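Local coordinates for protein ribulose-bisphosphate carboxylase (PDB 4NAS) that belongs to the ribulose-bisphosphate carboxylase large-chain family, joining an N-terminal domain to a TIM-barrel catalytic domain, and forms a two-chain assembly with bound calcium, at residues His222-Arg227 and Tyr248-Asp253. Sequence-based numbering, arbitrary orientation.
Sequences HSLRER and YDVVAD
Leu224 and Val250 make the apolar part of this contact, Leu224 CD2 meeting Val250 CG1 at 3.6 Å. The side chains cross at about a right angle and meet through this one methyl pair. Leu224 has CG anti to its amide nitrogen (chi1 -154°), and from there CD2 reaches across to the valine. Leu224 also touches Leu217 and Tyr246 of helix 243-246, while Val250 packs on Val250 of the second subunit, so the contact borders the subunit interface.

The larger part lies between Arg225 and Asp253, where the helices come nearer, with 7.7 Å between Arg225 CA and Asp253 CA. Here the arginine aliphatic chain does much of the touching: Arg225 CD lies 3.8 Å from Asp253 O, and further out Arg225 NH1 comes within 4.0 Å of Asp253 CB. A bend at chi3 (57°) turns the guanidinium out of the line of its chain. Its plane stands 54° from that of the carboxylate, and Asp253 OD2, 4.5 Å from Arg225 NH1, sits well out of the guanidinium plane. The two opposite charges probably attract each other, but at this separation and with no N-H directed at the oxygen they do not form a salt bridge. Asp253 OD2 instead takes a weak hydrogen bond from His222 N of the second subunit, and Arg225 NE has a long, weak ion pair with Asp257.

In the fold, the contact sets helix 221-233, which follows strand 214-216, beside helix 248-256, which comes after strand 238-242 and the short helix 243-246: neighbouring helices that follow adjacent parallel strands of the beta/alpha (TIM) barrel, here at the edge facing the partner subunit.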
ATOM      1  N   HIS B 222       0.021 -10.564 -12.800  1.00 36.26           N
ATOM      2  CA  HIS B 222      -0.020 -11.976 -13.221  1.00 35.78           C
ATOM      3  C   HIS B 222       1.114 -12.404 -14.167  1.00 34.03           C
ATOM      4  O   HIS B 222       1.359 -13.594 -14.366  1.00 28.73           O
ATOM      5  CB  HIS B 222      -1.371 -12.317 -13.848  1.00 32.74           C
ATOM      6  CG  HIS B 222      -1.618 -11.635 -15.160  1.00 32.22           C
ATOM      7  ND1 HIS B 222      -1.097 -12.101 -16.351  1.00 35.45           N
ATOM      8  CD2 HIS B 222      -2.319 -10.519 -15.467  1.00 30.82           C
ATOM      9  CE1 HIS B 222      -1.478 -11.306 -17.335  1.00 31.21           C
ATOM     10  NE2 HIS B 222      -2.221 -10.339 -16.826  1.00 35.52           N
ATOM     11  N   SER B 223       1.805 -11.445 -14.760  1.00 25.45           N
ATOM     12  CA  SER B 223       2.882 -11.802 -15.678  1.00 33.97           C
ATOM     13  C   SER B 223       4.213 -11.254 -15.159  1.00 32.30           C
ATOM     14  O   SER B 223       5.252 -11.401 -15.794  1.00 27.19           O
ATOM     15  CB  SER B 223       2.576 -11.308 -17.091  1.00 33.51           C
ATOM     16  OG  SER B 223       2.640  -9.896 -17.169  1.00 39.32           O
ATOM     17  N   LEU B 224       4.166 -10.659 -13.972  1.00 31.11           N
ATOM     18  CA  LEU B 224       5.338 -10.044 -13.358  1.00 33.67           C
ATOM     19  C   LEU B 224       6.482 -11.031 -13.086  1.00 27.07           C
ATOM     20  O   LEU B 224       7.646 -10.737 -13.356  1.00 29.48           O
ATOM     21  CB  LEU B 224       4.937  -9.342 -12.060  1.00 26.76           C
ATOM     22  CG  LEU B 224       5.820  -8.174 -11.629  1.00 30.13           C
ATOM     23  CD1 LEU B 224       5.861  -7.116 -12.711  1.00 20.76           C
ATOM     24  CD2 LEU B 224       5.296  -7.580 -10.327  1.00 26.26           C
ATOM     25  N   ARG B 225       6.156 -12.196 -12.549  1.00 26.14           N
ATOM     26  CA  ARG B 225       7.195 -13.152 -12.187  1.00 28.47           C
ATOM     27  C   ARG B 225       7.844 -13.745 -13.452  1.00 29.90           C
ATOM     28  O   ARG B 225       9.076 -13.907 -13.534  1.00 27.07           O
ATOM     29  CB  ARG B 225       6.640 -14.227 -11.237  1.00 31.85           C
ATOM     30  CG  ARG B 225       7.650 -14.747 -10.207  1.00 34.69           C
ATOM     31  CD  ARG B 225       6.973 -15.532  -9.085  1.00 43.46           C
ATOM     32  NE  ARG B 225       6.200 -16.655  -9.616  1.00 48.79           N
ATOM     33  CZ  ARG B 225       5.647 -17.610  -8.878  1.00 49.33           C
ATOM     34  NH1 ARG B 225       5.773 -17.599  -7.560  1.00 54.35           N
ATOM     35  NH2 ARG B 225       4.959 -18.578  -9.466  1.00 49.69           N
ATOM     36  N   GLU B 226       7.028 -14.037 -14.457  1.00 30.70           N
ATOM     37  CA  GLU B 226       7.574 -14.486 -15.738  1.00 28.16           C
ATOM     38  C   GLU B 226       8.445 -13.400 -16.387  1.00 30.88           C
ATOM     39  O   GLU B 226       9.510 -13.692 -16.922  1.00 29.90           O
ATOM     40  CB  GLU B 226       6.455 -14.914 -16.692  1.00 37.78           C
ATOM     41  CG  GLU B 226       6.960 -15.462 -18.041  1.00 40.50           C
ATOM     42  CD  GLU B 226       7.820 -16.725 -17.895  1.00 49.98           C
ATOM     43  OE1 GLU B 226       7.609 -17.489 -16.926  1.00 52.84           O
ATOM     44  OE2 GLU B 226       8.708 -16.957 -18.753  1.00 50.90           O
ATOM     45  N   ARG B 227       8.013 -12.141 -16.327  1.00 29.55           N
ATOM     46  CA  ARG B 227       8.835 -11.073 -16.885  1.00 28.30           C
ATOM     47  C   ARG B 227      10.164 -10.931 -16.130  1.00 24.91           C
ATOM     48  O   ARG B 227      11.210 -10.739 -16.741  1.00 28.53           O
ATOM     49  CB  ARG B 227       8.096  -9.726 -16.944  1.00 24.77           C
ATOM     50  CG  ARG B 227       8.916  -8.667 -17.706  1.00 27.50           C
ATOM     51  CD  ARG B 227       8.162  -7.369 -18.011  1.00 27.05           C
ATOM     52  NE  ARG B 227       8.336  -6.944 -19.411  1.00 24.66           N
ATOM     53  CZ  ARG B 227       7.651  -5.952 -19.968  1.00 26.03           C
ATOM     54  NH1 ARG B 227       6.767  -5.273 -19.243  1.00 29.67           N
ATOM     55  NH2 ARG B 227       7.856  -5.617 -21.228  1.00 32.37           N
ATOM     56  N   TYR B 248       4.016  -5.774  -0.815  1.00 19.67           N
ATOM     57  CA  TYR B 248       5.175  -6.541  -0.354  1.00 16.93           C
ATOM     58  C   TYR B 248       5.106  -8.025  -0.704  1.00 21.07           C
ATOM     59  O   TYR B 248       6.142  -8.666  -0.953  1.00 17.49           O
ATOM     60  CB  TYR B 248       5.429  -6.360   1.155  1.00 16.19           C
ATOM     61  CG  TYR B 248       5.817  -4.965   1.596  1.00 14.61           C
ATOM     62  CD1 TYR B 248       7.158  -4.568   1.633  1.00 14.64           C
ATOM     63  CD2 TYR B 248       4.857  -4.060   2.013  1.00 22.12           C
ATOM     64  CE1 TYR B 248       7.521  -3.300   2.036  1.00 14.88           C
ATOM     65  CE2 TYR B 248       5.213  -2.776   2.418  1.00 23.76           C
ATOM     66  CZ  TYR B 248       6.545  -2.410   2.444  1.00 23.47           C
ATOM     67  OH  TYR B 248       6.897  -1.142   2.852  1.00 21.90           O
ATOM     68  N   ASP B 249       3.898  -8.579  -0.688  1.00 17.17           N
ATOM     69  CA  ASP B 249       3.723  -9.993  -1.016  1.00 22.75           C
ATOM     70  C   ASP B 249       4.052 -10.275  -2.462  1.00 25.29           C
ATOM     71  O   ASP B 249       4.539 -11.362  -2.767  1.00 20.02           O
ATOM     72  CB  ASP B 249       2.311 -10.477  -0.711  1.00 18.16           C
ATOM     73  CG  ASP B 249       2.084 -10.694   0.766  1.00 18.71           C
ATOM     74  OD1 ASP B 249       2.953 -11.321   1.415  1.00 22.98           O
ATOM     75  OD2 ASP B 249       1.060 -10.203   1.281  1.00 25.05           O
ATOM     76  N   VAL B 250       3.742  -9.315  -3.342  1.00 21.21           N
ATOM     77  CA  VAL B 250       4.085  -9.418  -4.749  1.00 25.70           C
ATOM     78  C   VAL B 250       5.589  -9.554  -4.890  1.00 28.43           C
ATOM     79  O   VAL B 250       6.074 -10.482  -5.552  1.00 25.54           O
ATOM     80  CB  VAL B 250       3.642  -8.173  -5.566  1.00 22.56           C
ATOM     81  CG1 VAL B 250       4.420  -8.101  -6.864  1.00 26.31           C
ATOM     82  CG2 VAL B 250       2.171  -8.222  -5.883  1.00 18.70           C
ATOM     83  N   VAL B 251       6.322  -8.624  -4.273  1.00 18.10           N
ATOM     84  CA  VAL B 251       7.787  -8.660  -4.277  1.00 19.61           C
ATOM     85  C   VAL B 251       8.363  -9.900  -3.598  1.00 22.24           C
ATOM     86  O   VAL B 251       9.382 -10.439  -4.051  1.00 19.75           O
ATOM     87  CB  VAL B 251       8.384  -7.349  -3.664  1.00 17.46           C
ATOM     88  CG1 VAL B 251       9.905  -7.360  -3.710  1.00 22.36           C
ATOM     89  CG2 VAL B 251       7.848  -6.153  -4.446  1.00 18.58           C
ATOM     90  N   ALA B 252       7.706 -10.375  -2.537  1.00 18.76           N
ATOM     91  CA  ALA B 252       8.152 -11.593  -1.837  1.00 22.30           C
ATOM     92  C   ALA B 252       8.252 -12.804  -2.755  1.00 18.86           C
ATOM     93  O   ALA B 252       9.213 -13.590  -2.664  1.00 19.60           O
ATOM     94  CB  ALA B 252       7.235 -11.918  -0.643  1.00 17.73           C
ATOM     95  N   ASP B 253       7.271 -12.967  -3.639  1.00 23.79           N
ATOM     96  CA  ASP B 253       7.283 -14.114  -4.556  1.00 27.66           C
ATOM     97  C   ASP B 253       8.474 -14.048  -5.518  1.00 25.17           C
ATOM     98  O   ASP B 253       9.050 -15.072  -5.881  1.00 21.73           O
ATOM     99  CB  ASP B 253       5.978 -14.212  -5.354  1.00 28.49           C
ATOM    100  CG  ASP B 253       4.782 -14.664  -4.501  1.00 29.45           C
ATOM    101  OD1 ASP B 253       4.960 -15.131  -3.350  1.00 28.69           O
ATOM    102  OD2 ASP B 253       3.648 -14.542  -4.996  1.00 27.88           O
TER